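Local coordinates for protein DELTA1-pyrroline-2-carboxylate reductase (Thermococcus litoralis DSM 5473, PDB 6T3E) that catalyses the NAD(P)H-dependent reduction of delta1-pyrroline-2-carboxylate to L-proline, as a member of the ornithine cyclodeaminase/mu-crystallin family, at residues 28-33 with 127-132; 50-55 with 83-88; 89-94 with 325-330. All coordinates share one frame; numbering follows the deposited sequence.

Contact 1: 28-33 with 127-132; sequences LSRSDL and GTFITA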
ATOM      1  N   LEU B  28       3.207 -12.818  13.962  1.00 37.28           N
ATOM      2  CA  LEU B  28       2.237 -12.712  15.039  1.00 34.25           C
ATOM      3  C   LEU B  28       0.889 -13.135  14.482  1.00 39.45           C
ATOM      4  O   LEU B  28       0.351 -12.474  13.591  1.00 40.92           O
ATOM      5  CB  LEU B  28       2.184 -11.287  15.590  1.00 33.10           C
ATOM      6  CG  LEU B  28       3.377 -10.868  16.450  1.00 35.87           C
ATOM      7  CD1 LEU B  28       3.429  -9.337  16.626  1.00 33.03           C
ATOM      8  CD2 LEU B  28       3.339 -11.576  17.803  1.00 38.54           C
ATOM      9  N   SER B  29       0.339 -14.210  15.029  1.00 40.22           N
ATOM     10  CA  SER B  29      -0.934 -14.773  14.617  1.00 38.64           C
ATOM     11  C   SER B  29      -2.058 -14.211  15.479  1.00 42.97           C
ATOM     12  O   SER B  29      -1.822 -13.580  16.510  1.00 44.07           O
ATOM     13  CB  SER B  29      -0.873 -16.295  14.724  1.00 37.29           C
ATOM     14  OG  SER B  29      -0.855 -16.676  16.086  1.00 37.66           O
ATOM     15  N   ARG B  30      -3.299 -14.430  15.031  1.00 46.34           N
ATOM     16  CA  ARG B  30      -4.447 -13.929  15.783  1.00 50.36           C
ATOM     17  C   ARG B  30      -4.416 -14.430  17.221  1.00 49.21           C
ATOM     18  O   ARG B  30      -4.621 -13.657  18.164  1.00 43.09           O
ATOM     19  CB  ARG B  30      -5.750 -14.348  15.085  1.00 51.21           C
ATOM     20  CG  ARG B  30      -7.033 -13.707  15.629  1.00 52.19           C
ATOM     21  CD  ARG B  30      -8.251 -14.102  14.779  1.00 58.07           C
ATOM     22  NE  ARG B  30      -9.250 -13.025  14.690  1.00 62.53           N
ATOM     23  CZ  ARG B  30     -10.103 -12.706  15.664  1.00 64.46           C
ATOM     24  NH1 ARG B  30     -10.089 -13.374  16.816  1.00 68.69           N
ATOM     25  NH2 ARG B  30     -10.971 -11.719  15.492  1.00 60.27           N
ATOM     26  N   SER B  31      -4.082 -15.707  17.405  1.00 53.11           N
ATOM     27  CA  SER B  31      -3.926 -16.253  18.746  1.00 54.31           C
ATOM     28  C   SER B  31      -2.840 -15.508  19.508  1.00 56.16           C
ATOM     29  O   SER B  31      -3.013 -15.179  20.687  1.00 59.98           O
ATOM     30  CB  SER B  31      -3.613 -17.751  18.649  1.00 52.82           C
ATOM     31  OG  SER B  31      -2.812 -18.216  19.720  1.00 53.62           O
ATOM     32  N   ASP B  32      -1.742 -15.172  18.829  1.00 53.26           N
ATOM     33  CA  ASP B  32      -0.695 -14.382  19.470  1.00 54.03           C
ATOM     34  C   ASP B  32      -1.217 -13.009  19.892  1.00 51.75           C
ATOM     35  O   ASP B  32      -1.003 -12.582  21.034  1.00 49.76           O
ATOM     36  CB  ASP B  32       0.506 -14.245  18.524  1.00 54.13           C
ATOM     37  CG  ASP B  32       1.220 -15.578  18.274  1.00 56.27           C
ATOM     38  OD1 ASP B  32       0.942 -16.554  19.010  1.00 60.19           O
ATOM     39  OD2 ASP B  32       2.053 -15.654  17.338  1.00 51.60           O
ATOM     40  N   LEU B  33      -1.962 -12.331  19.010  1.00 49.96           N
ATOM     41  CA  LEU B  33      -2.367 -10.954  19.289  1.00 48.42           C
ATOM     42  C   LEU B  33      -3.427 -10.874  20.384  1.00 49.47           C
ATOM     43  O   LEU B  33      -3.400  -9.954  21.209  1.00 49.47           O
ATOM     44  CB  LEU B  33      -2.894 -10.281  18.016  1.00 47.13           C
ATOM     45  CG  LEU B  33      -1.950  -9.903  16.867  1.00 42.70           C
ATOM     46  CD1 LEU B  33      -0.838  -8.973  17.382  1.00 39.05           C
ATOM     47  CD2 LEU B  33      -1.379 -11.088  16.098  1.00 44.66           C
ATOM     48  N   GLY B 127      -4.034  -9.051  10.735  1.00 45.08           N
ATOM     49  CA  GLY B 127      -4.576  -7.727  10.940  1.00 42.00           C
ATOM     50  C   GLY B 127      -6.047  -7.711  11.257  1.00 44.95           C
ATOM     51  O   GLY B 127      -6.561  -6.694  11.723  1.00 51.30           O
ATOM     52  N   THR B 128      -6.716  -8.852  11.084  1.00 44.27           N
ATOM     53  CA  THR B 128      -8.168  -8.891  11.242  1.00 38.00           C
ATOM     54  C   THR B 128      -8.581  -8.529  12.658  1.00 37.57           C
ATOM     55  O   THR B 128      -9.493  -7.723  12.864  1.00 42.23           O
ATOM     56  CB  THR B 128      -8.706 -10.276  10.883  1.00 36.63           C
ATOM     57  OG1 THR B 128      -8.198 -10.681   9.607  1.00 39.92           O
ATOM     58  CG2 THR B 128     -10.204 -10.239  10.828  1.00 36.23           C
ATOM     59  N   PHE B 129      -7.915  -9.114  13.651  1.00 39.55           N
ATOM     60  CA  PHE B 129      -8.248  -8.837  15.045  1.00 38.33           C
ATOM     61  C   PHE B 129      -7.866  -7.411  15.427  1.00 40.94           C
ATOM     62  O   PHE B 129      -8.607  -6.736  16.156  1.00 39.95           O
ATOM     63  CB  PHE B 129      -7.555  -9.873  15.929  1.00 37.33           C
ATOM     64  CG  PHE B 129      -7.541  -9.540  17.389  1.00 39.23           C
ATOM     65  CD1 PHE B 129      -8.675  -9.712  18.168  1.00 41.94           C
ATOM     66  CD2 PHE B 129      -6.381  -9.091  17.989  1.00 36.47           C
ATOM     67  CE1 PHE B 129      -8.651  -9.428  19.519  1.00 40.29           C
ATOM     68  CE2 PHE B 129      -6.347  -8.804  19.334  1.00 39.60           C
ATOM     69  CZ  PHE B 129      -7.485  -8.973  20.101  1.00 42.76           C
ATOM     70  N   ILE B 130      -6.730  -6.930  14.916  1.00 41.56           N
ATOM     71  CA  ILE B 130      -6.285  -5.574  15.208  1.00 40.94           C
ATOM     72  C   ILE B 130      -7.213  -4.561  14.562  1.00 39.30           C
ATOM     73  O   ILE B 130      -7.455  -3.480  15.113  1.00 40.51           O
ATOM     74  CB  ILE B 130      -4.833  -5.378  14.763  1.00 44.21           C
ATOM     75  CG1 ILE B 130      -3.904  -5.930  15.835  1.00 44.63           C
ATOM     76  CG2 ILE B 130      -4.546  -3.897  14.488  1.00 45.08           C
ATOM     77  CD1 ILE B 130      -2.695  -6.547  15.271  1.00 44.52           C
ATOM     78  N   THR B 131      -7.722  -4.874  13.370  1.00 37.70           N
ATOM     79  CA  THR B 131      -8.664  -3.970  12.729  1.00 38.45           C
ATOM     80  C   THR B 131      -9.896  -3.759  13.602  1.00 39.11           C
ATOM     81  O   THR B 131     -10.287  -2.619  13.878  1.00 42.39           O
ATOM     82  CB  THR B 131      -9.090  -4.541  11.375  1.00 42.96           C
ATOM     83  OG1 THR B 131      -7.954  -4.647  10.506  1.00 41.91           O
ATOM     84  CG2 THR B 131     -10.169  -3.661  10.724  1.00 43.64           C
ATOM     85  N   ALA B 132     -10.455  -4.846  14.128  1.00 38.21           N
ATOM     86  CA  ALA B 132     -11.613  -4.728  15.006  1.00 37.48           C
ATOM     87  C   ALA B 132     -11.253  -4.003  16.300  1.00 42.40           C
ATOM     88  O   ALA B 132     -12.032  -3.174  16.787  1.00 41.81           O
ATOM     89  CB  ALA B 132     -12.190  -6.115  15.288  1.00 33.17           C
TER

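Contact 2: 50-55 with 83-88; sequences FLELYN and EDSEAL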
ATOM      1  N   PHE B  50      -3.689  10.011  17.509  1.00 44.17           N
ATOM      2  CA  PHE B  50      -4.363  11.196  16.994  1.00 47.45           C
ATOM      3  C   PHE B  50      -3.752  12.476  17.550  1.00 49.91           C
ATOM      4  O   PHE B  50      -3.678  13.488  16.842  1.00 46.72           O
ATOM      5  CB  PHE B  50      -5.856  11.123  17.309  1.00 50.96           C
ATOM      6  CG  PHE B  50      -6.633  10.314  16.315  1.00 51.98           C
ATOM      7  CD1 PHE B  50      -6.991  10.857  15.092  1.00 52.35           C
ATOM      8  CD2 PHE B  50      -6.979   9.002  16.590  1.00 51.35           C
ATOM      9  CE1 PHE B  50      -7.689  10.119  14.175  1.00 53.67           C
ATOM     10  CE2 PHE B  50      -7.690   8.246  15.669  1.00 51.92           C
ATOM     11  CZ  PHE B  50      -8.044   8.801  14.459  1.00 52.60           C
ATOM     12  N   LEU B  51      -3.304  12.455  18.808  1.00 51.18           N
ATOM     13  CA  LEU B  51      -2.572  13.601  19.329  1.00 47.75           C
ATOM     14  C   LEU B  51      -1.269  13.790  18.571  1.00 45.29           C
ATOM     15  O   LEU B  51      -0.889  14.923  18.244  1.00 42.79           O
ATOM     16  CB  LEU B  51      -2.302  13.424  20.820  1.00 51.97           C
ATOM     17  CG  LEU B  51      -1.470  14.526  21.492  1.00 51.37           C
ATOM     18  CD1 LEU B  51      -2.126  15.891  21.338  1.00 48.93           C
ATOM     19  CD2 LEU B  51      -1.242  14.192  22.959  1.00 51.56           C
ATOM     20  N   GLU B  52      -0.581  12.684  18.262  1.00 45.19           N
ATOM     21  CA  GLU B  52       0.630  12.775  17.455  1.00 46.52           C
ATOM     22  C   GLU B  52       0.318  13.300  16.056  1.00 44.57           C
ATOM     23  O   GLU B  52       1.102  14.076  15.491  1.00 42.91           O
ATOM     24  CB  GLU B  52       1.322  11.406  17.412  1.00 48.83           C
ATOM     25  CG  GLU B  52       2.469  11.278  16.399  1.00 54.55           C
ATOM     26  CD  GLU B  52       3.391  10.076  16.645  1.00 59.03           C
ATOM     27  OE1 GLU B  52       3.235   9.374  17.667  1.00 60.94           O
ATOM     28  OE2 GLU B  52       4.274   9.827  15.794  1.00 60.05           O
ATOM     29  N   LEU B  53      -0.845  12.935  15.507  1.00 49.30           N
ATOM     30  CA  LEU B  53      -1.256  13.428  14.192  1.00 50.31           C
ATOM     31  C   LEU B  53      -1.543  14.928  14.211  1.00 50.64           C
ATOM     32  O   LEU B  53      -1.250  15.634  13.240  1.00 51.89           O
ATOM     33  CB  LEU B  53      -2.481  12.655  13.714  1.00 51.99           C
ATOM     34  CG  LEU B  53      -3.429  13.364  12.750  1.00 52.65           C
ATOM     35  CD1 LEU B  53      -2.803  13.447  11.362  1.00 47.44           C
ATOM     36  CD2 LEU B  53      -4.766  12.638  12.714  1.00 55.28           C
ATOM     37  N   TYR B  54      -2.140  15.428  15.293  1.00 46.83           N
ATOM     38  CA  TYR B  54      -2.451  16.851  15.371  1.00 52.76           C
ATOM     39  C   TYR B  54      -1.189  17.703  15.478  1.00 53.87           C
ATOM     40  O   TYR B  54      -1.155  18.831  14.976  1.00 53.46           O
ATOM     41  CB  TYR B  54      -3.375  17.137  16.555  1.00 60.65           C
ATOM     42  CG  TYR B  54      -3.810  18.587  16.608  1.00 64.04           C
ATOM     43  CD1 TYR B  54      -4.900  19.030  15.862  1.00 63.49           C
ATOM     44  CD2 TYR B  54      -3.115  19.520  17.374  1.00 65.15           C
ATOM     45  CE1 TYR B  54      -5.296  20.347  15.884  1.00 63.81           C
ATOM     46  CE2 TYR B  54      -3.506  20.850  17.402  1.00 67.73           C
ATOM     47  CZ  TYR B  54      -4.600  21.255  16.654  1.00 65.98           C
ATOM     48  OH  TYR B  54      -5.005  22.569  16.663  1.00 65.39           O
ATOM     49  N   ASN B  55      -0.163  17.211  16.172  1.00 53.32           N
ATOM     50  CA  ASN B  55       1.071  17.966  16.356  1.00 50.37           C
ATOM     51  C   ASN B  55       1.992  17.909  15.141  1.00 52.74           C
ATOM     52  O   ASN B  55       3.154  18.322  15.251  1.00 52.97           O
ATOM     53  CB  ASN B  55       1.819  17.461  17.592  1.00 46.66           C
ATOM     54  CG  ASN B  55       1.032  17.663  18.876  1.00 51.50           C
ATOM     55  OD1 ASN B  55       0.272  18.622  19.012  1.00 56.34           O
ATOM     56  ND2 ASN B  55       1.203  16.750  19.823  1.00 53.39           N
ATOM     57  N   GLU B  83       6.245   9.404  13.510  1.00 57.47           N
ATOM     58  CA  GLU B  83       7.678   9.610  13.659  1.00 58.10           C
ATOM     59  C   GLU B  83       8.104   9.671  15.114  1.00 56.08           C
ATOM     60  O   GLU B  83       9.183   9.175  15.451  1.00 56.99           O
ATOM     61  CB  GLU B  83       8.087  10.877  12.908  1.00 64.54           C
ATOM     62  CG  GLU B  83       7.373  10.994  11.552  1.00 69.83           C
ATOM     63  CD  GLU B  83       7.355  12.394  10.959  1.00 74.93           C
ATOM     64  OE1 GLU B  83       6.529  13.221  11.412  1.00 75.25           O
ATOM     65  OE2 GLU B  83       8.146  12.653  10.015  1.00 78.12           O
ATOM     66  N   ASP B  84       7.262  10.211  15.996  1.00 54.43           N
ATOM     67  CA  ASP B  84       7.574  10.180  17.422  1.00 57.71           C
ATOM     68  C   ASP B  84       7.519   8.756  17.966  1.00 55.55           C
ATOM     69  O   ASP B  84       8.443   8.303  18.651  1.00 55.04           O
ATOM     70  CB  ASP B  84       6.607  11.081  18.186  1.00 59.38           C
ATOM     71  CG  ASP B  84       6.995  12.537  18.107  1.00 65.39           C
ATOM     72  OD1 ASP B  84       8.154  12.830  17.726  1.00 63.49           O
ATOM     73  OD2 ASP B  84       6.131  13.389  18.410  1.00 71.37           O
ATOM     74  N   SER B  85       6.445   8.031  17.663  1.00 54.85           N
ATOM     75  CA  SER B  85       6.323   6.647  18.093  1.00 54.50           C
ATOM     76  C   SER B  85       7.194   5.704  17.276  1.00 49.74           C
ATOM     77  O   SER B  85       7.382   4.551  17.685  1.00 47.66           O
ATOM     78  CB  SER B  85       4.857   6.207  18.026  1.00 54.31           C
ATOM     79  OG  SER B  85       4.130   6.717  19.132  1.00 55.96           O
ATOM     80  N   GLU B  86       7.731   6.167  16.150  1.00 47.83           N
ATOM     81  CA  GLU B  86       8.535   5.335  15.257  1.00 47.76           C
ATOM     82  C   GLU B  86       7.776   4.069  14.867  1.00 43.15           C
ATOM     83  O   GLU B  86       8.267   2.947  14.988  1.00 45.72           O
ATOM     84  CB  GLU B  86       9.888   5.005  15.881  1.00 45.83           C
ATOM     85  CG  GLU B  86      10.794   6.202  16.030  1.00 50.16           C
ATOM     86  CD  GLU B  86      11.489   6.602  14.733  1.00 56.42           C
ATOM     87  OE1 GLU B  86      10.940   6.310  13.647  1.00 55.95           O
ATOM     88  OE2 GLU B  86      12.593   7.207  14.807  1.00 57.50           O
ATOM     89  N   ALA B  87       6.555   4.275  14.394  1.00 39.24           N
ATOM     90  CA  ALA B  87       5.686   3.218  13.900  1.00 36.36           C
ATOM     91  C   ALA B  87       5.520   3.437  12.405  1.00 36.26           C
ATOM     92  O   ALA B  87       4.882   4.405  11.982  1.00 38.77           O
ATOM     93  CB  ALA B  87       4.335   3.238  14.614  1.00 30.85           C
ATOM     94  N   LEU B  88       6.134   2.569  11.610  1.00 38.22           N
ATOM     95  CA  LEU B  88       6.087   2.641  10.149  1.00 37.17           C
ATOM     96  C   LEU B  88       5.404   1.361   9.674  1.00 35.62           C
ATOM     97  O   LEU B  88       6.046   0.307   9.609  1.00 33.25           O
ATOM     98  CB  LEU B  88       7.487   2.801   9.541  1.00 34.10           C
ATOM     99  CG  LEU B  88       7.561   2.828   8.005  1.00 34.14           C
ATOM    100  CD1 LEU B  88       6.652   3.932   7.375  1.00 24.77           C
ATOM    101  CD2 LEU B  88       8.993   2.954   7.511  1.00 30.28           C
TER

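Contact 3: 89-94 with 325-330; sequences AVKVVS and IEDAIT. With PRO (proline), chain E.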
ATOM      1  N   ALA B  89       4.099   1.446   9.383  1.00 32.80           N
ATOM      2  CA  ALA B  89       3.289   0.264   9.119  1.00 33.55           C
ATOM      3  C   ALA B  89       2.336   0.484   7.957  1.00 35.56           C
ATOM      4  O   ALA B  89       1.869   1.601   7.699  1.00 32.11           O
ATOM      5  CB  ALA B  89       2.469  -0.157  10.337  1.00 32.20           C
ATOM      6  N   VAL B  90       2.005  -0.624   7.300  1.00 36.59           N
ATOM      7  CA  VAL B  90       0.990  -0.660   6.261  1.00 36.55           C
ATOM      8  C   VAL B  90       0.042  -1.834   6.527  1.00 40.31           C
ATOM      9  O   VAL B  90       0.476  -2.939   6.867  1.00 41.70           O
ATOM     10  CB  VAL B  90       1.649  -0.756   4.869  1.00 34.53           C
ATOM     11  CG1 VAL B  90       2.549  -1.991   4.776  1.00 28.29           C
ATOM     12  CG2 VAL B  90       0.593  -0.707   3.748  1.00 32.52           C
ATOM     13  N   LYS B  91      -1.256  -1.586   6.394  1.00 42.40           N
ATOM     14  CA  LYS B  91      -2.271  -2.619   6.536  1.00 39.18           C
ATOM     15  C   LYS B  91      -2.919  -2.863   5.183  1.00 38.77           C
ATOM     16  O   LYS B  91      -3.231  -1.910   4.462  1.00 44.51           O
ATOM     17  CB  LYS B  91      -3.332  -2.223   7.568  1.00 40.97           C
ATOM     18  CG  LYS B  91      -4.426  -3.273   7.811  1.00 36.94           C
ATOM     19  CD  LYS B  91      -5.340  -2.874   8.979  1.00 37.06           C
ATOM     20  CE  LYS B  91      -6.495  -1.981   8.511  1.00 38.17           C
ATOM     21  NZ  LYS B  91      -7.554  -1.779   9.556  1.00 36.80           N
ATOM     22  N   VAL B  92      -3.075  -4.132   4.823  1.00 37.58           N
ATOM     23  CA  VAL B  92      -3.792  -4.543   3.623  1.00 35.87           C
ATOM     24  C   VAL B  92      -5.077  -5.193   4.104  1.00 37.79           C
ATOM     25  O   VAL B  92      -5.043  -6.297   4.653  1.00 41.84           O
ATOM     26  CB  VAL B  92      -2.974  -5.502   2.756  1.00 32.81           C
ATOM     27  CG1 VAL B  92      -3.737  -5.799   1.487  1.00 27.00           C
ATOM     28  CG2 VAL B  92      -1.596  -4.909   2.451  1.00 34.23           C
ATOM     29  N   VAL B  93      -6.194  -4.478   3.987  1.00 32.09           N
ATOM     30  CA  VAL B  93      -7.487  -4.945   4.470  1.00 29.98           C
ATOM     31  C   VAL B  93      -8.482  -4.975   3.316  1.00 31.87           C
ATOM     32  O   VAL B  93      -8.505  -4.077   2.465  1.00 28.14           O
ATOM     33  CB  VAL B  93      -8.017  -4.063   5.619  1.00 31.03           C
ATOM     34  CG1 VAL B  93      -8.149  -2.627   5.170  1.00 31.78           C
ATOM     35  CG2 VAL B  93      -9.359  -4.577   6.090  1.00 27.39           C
ATOM     36  N   SER B  94      -9.349  -5.983   3.328  1.00 35.75           N
ATOM     37  CA  SER B  94     -10.305  -6.206   2.258  1.00 37.49           C
ATOM     38  C   SER B  94     -11.707  -6.310   2.832  1.00 33.53           C
ATOM     39  O   SER B  94     -11.904  -6.736   3.976  1.00 33.65           O
ATOM     40  CB  SER B  94      -9.978  -7.469   1.463  1.00 43.43           C
ATOM     41  OG  SER B  94     -10.012  -8.601   2.310  1.00 49.12           O
ATOM     42  N   ILE B 325      -3.239   5.516  10.967  1.00 32.58           N
ATOM     43  CA  ILE B 325      -2.454   5.710  12.185  1.00 37.54           C
ATOM     44  C   ILE B 325      -2.912   4.762  13.278  1.00 45.45           C
ATOM     45  O   ILE B 325      -2.120   4.383  14.151  1.00 47.63           O
ATOM     46  CB  ILE B 325      -2.512   7.165  12.680  1.00 31.89           C
ATOM     47  CG1 ILE B 325      -3.936   7.553  13.079  1.00 31.01           C
ATOM     48  CG2 ILE B 325      -1.956   8.096  11.653  1.00 29.19           C
ATOM     49  CD1 ILE B 325      -3.995   8.848  13.866  1.00 33.69           C
ATOM     50  N   GLU B 326      -4.195   4.396  13.279  1.00 45.93           N
ATOM     51  CA  GLU B 326      -4.688   3.479  14.296  1.00 48.42           C
ATOM     52  C   GLU B 326      -4.083   2.090  14.131  1.00 44.16           C
ATOM     53  O   GLU B 326      -3.809   1.409  15.126  1.00 39.02           O
ATOM     54  CB  GLU B 326      -6.213   3.435  14.245  1.00 52.65           C
ATOM     55  CG  GLU B 326      -6.839   4.782  13.888  1.00 57.05           C
ATOM     56  CD  GLU B 326      -8.320   4.706  13.556  1.00 58.08           C
ATOM     57  OE1 GLU B 326      -8.783   3.687  13.005  1.00 56.83           O
ATOM     58  OE2 GLU B 326      -9.028   5.686  13.854  1.00 60.42           O
ATOM     59  N   ASP B 327      -3.823   1.670  12.893  1.00 42.94           N
ATOM     60  CA  ASP B 327      -3.150   0.396  12.696  1.00 40.80           C
ATOM     61  C   ASP B 327      -1.695   0.475  13.135  1.00 43.24           C
ATOM     62  O   ASP B 327      -1.202  -0.431  13.816  1.00 43.78           O
ATOM     63  CB  ASP B 327      -3.259  -0.039  11.235  1.00 42.27           C
ATOM     64  CG  ASP B 327      -4.684   0.047  10.707  1.00 43.66           C
ATOM     65  OD1 ASP B 327      -5.579  -0.617  11.279  1.00 43.28           O
ATOM     66  OD2 ASP B 327      -4.904   0.794   9.723  1.00 41.24           O
ATOM     67  N   ALA B 328      -1.001   1.570  12.808  1.00 40.88           N
ATOM     68  CA  ALA B 328       0.419   1.645  13.146  1.00 36.64           C
ATOM     69  C   ALA B 328       0.623   1.698  14.657  1.00 34.33           C
ATOM     70  O   ALA B 328       1.512   1.032  15.192  1.00 37.92           O
ATOM     71  CB  ALA B 328       1.079   2.843  12.462  1.00 25.98           C
ATOM     72  N   ILE B 329      -0.183   2.484  15.370  1.00 38.12           N
ATOM     73  CA  ILE B 329       0.006   2.583  16.814  1.00 42.70           C
ATOM     74  C   ILE B 329      -0.368   1.271  17.490  1.00 45.11           C
ATOM     75  O   ILE B 329       0.233   0.886  18.502  1.00 47.60           O
ATOM     76  CB  ILE B 329      -0.768   3.784  17.395  1.00 42.88           C
ATOM     77  CG1 ILE B 329      -0.273   4.087  18.809  1.00 39.85           C
ATOM     78  CG2 ILE B 329      -2.257   3.539  17.397  1.00 45.36           C
ATOM     79  CD1 ILE B 329       1.137   4.595  18.843  1.00 33.71           C
ATOM     80  N   THR B 330      -1.365   0.566  16.958  1.00 43.94           N
ATOM     81  CA  THR B 330      -1.723  -0.722  17.536  1.00 44.20           C
ATOM     82  C   THR B 330      -0.715  -1.815  17.164  1.00 45.56           C
ATOM     83  O   THR B 330      -0.302  -2.600  18.029  1.00 42.85           O
ATOM     84  CB  THR B 330      -3.141  -1.075  17.102  1.00 40.73           C
ATOM     85  OG1 THR B 330      -4.028  -0.060  17.589  1.00 45.24           O
ATOM     86  CG2 THR B 330      -3.569  -2.416  17.665  1.00 37.60           C
TER
HETATM   87  N   PRO E 401     -12.645   0.017   6.214  1.00 45.38           N
HETATM   88  CA  PRO E 401     -12.019  -0.834   7.230  1.00 46.29           C
HETATM   89  C   PRO E 401     -10.643  -0.362   7.695  1.00 50.98           C
HETATM   90  O   PRO E 401     -10.256   0.806   7.546  1.00 51.27           O
HETATM   91  CB  PRO E 401     -11.906  -2.180   6.517  1.00 44.23           C
HETATM   92  CG  PRO E 401     -13.101  -2.215   5.615  1.00 43.63           C
HETATM   93  CD  PRO E 401     -13.413  -0.776   5.235  1.00 45.22           C
HETATM   94  OXT PRO E 401      -9.877  -1.159   8.237  1.00 53.03           O

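Contact 1: 28-33 with 127-132
Phe-129 takes the centre of the apolar packing: its CD2 lies 3.7 Å from Leu-33 CB, and CE2 approaches the Leu-33 carbonyl oxygen obliquely. With CG anti to the backbone N (chi1 167°), the ring leaves helix 128-146 and leans against the first turn of helix 30-36. Beside it, the ends of two branched chains meet, Leu-33 CD1 and Ile-130 CD1 at 3.7 Å. Ile-37 and Ala-334 extend this buried patch.

The polar side chain in the contact is Arg-30. It crosses Phe-129 at about a right angle, so that Phe-129 CB sits over one guanidinium face, toward its rim and 3.8 Å from NE, while NH2 comes to the ring edge. The two planes stand 69° apart, which is not a stack; the charge is met by a salt bridge from NH1 to Glu-34.

A capping box closes the start of helix 30-36. Ser-29 OG accepts from Asp-32 N at 3.3 Å, and Ser-29 N gives a nearly straight bond (176°) to Asp-32 OD2. On the other helix, the carbonyl oxygen Gly-127 O accepts from both Thr-131 N and Thr-131 OG1, the latter at 2.8 Å. Two helix N-termini thus pack together, one closed by its capping box, the other carrying Thr-131 of the proline and NADH pockets.

Contact 2: 50-55 with 83-88
Glu-52 OE2 points into the backbone of the turn 83-86 and lies 3.0 Å from Asp-84 N, a weak bond because the N-H is bent (128°). Ser-85 N adds a straighter but long and weak bond to the same oxygen, 3.4 Å at 168°. The other oxygen, OE1, receives the hydroxyl of Ser-85: OG to OE1 is 3.2 Å, and the syn lone pair is used. Ser-85 N also leans weakly toward OE1, so its amide is shared between both carboxylate oxygens. Glu-52 reaches this far because its CG is anti to the backbone N (chi1 169°) and the chain stays extended beyond it, carrying the carboxylate across from helix 39-54. Arg-48 of the same helix forms a salt bridge to OE1 and probably helps to keep the acid charged.

The turn being gripped joins antiparallel strands 73-82 and 87-95, and its far end holds a G1 beta bulge in which Glu-86 and Ala-87 both face Leu-82. A side chain on the helix thereby ties down a beta hairpin. With an alanine here instead of Glu-52, the Ser-85 hydroxyl and the amides of Asp-84 and Ser-85 would probably lose this acceptor, and Arg-48 its mate.

Asp-84 runs alongside Glu-52 the other way, its CB 3.6 Å from Glu-52 OE2. Asp-84 OD2 and Glu-52 OE2, 4.8 Å apart, are like charges not in contact, which Arg-48 probably helps to offset on the Glu-52 side. On another flank of the turn, Glu-83 O and Glu-86 OE2 are hydrogen-bonded to Lys-70 and His-71, respectively, of the second subunit.

Contact 3: 89-94 with 325-330
Lys-91 NZ stands between two carboxylates, 2.9 Å from Asp-327 OD1 in a salt bridge and 2.7 Å from OXT of the bound proline in a hydrogen bond. The aspartate is met on its syn side, 34° out of the carboxylate plane. Lys-91 and Asp-327 cross at about a right angle, and the bend of the lysine at chi3 (87°) carries its CD and CE past the aspartate before NZ turns to the ligand. Beside it, Val-93 CG2 touches proline CB at 3.5 Å.

Around this first shell, Thr-131 is also hydrogen-bonded to NZ. Arg-134 binds the proline and forms a salt bridge to Asp-327 OD1, so the acid probably balances two positive groups beside the bound proline. Glu-326 holds Arg-134 in turn.

Two residues earlier in the strand the backbones come close: Ala-89 CB meets Ala-328 CB at 3.9 Å, small side chains that let helix 324-341 lie near strand 87-95. The strand runs between antiparallel strands 73-82 and 107-114, while helices 39-54 and 128-146 pack against the helix.

Overall arrangement
Contact 3 lies between the other two, its centre about 11 Å from that of contact 1 and about 13 Å from that of contact 2, those two being about 22 Å apart. Contacts 2 and 3 share strand 87-95 of the mixed sheet and follow in series; contact 2 is nested in the loop closed by contact 1, whose segments alternate with those of contact 3. Thr-131 and Ile-130 link contact 1 to contact 3, and Phe-50 packs contact 2 on helix 324-341. Helices distant in sequence thus pack beside one sheet; contacts 1 and 3 hold proline-pocket residues, contact 2 lies at the hairpin end of strand 87-95, and contacts 2 and 3 touch the second subunit.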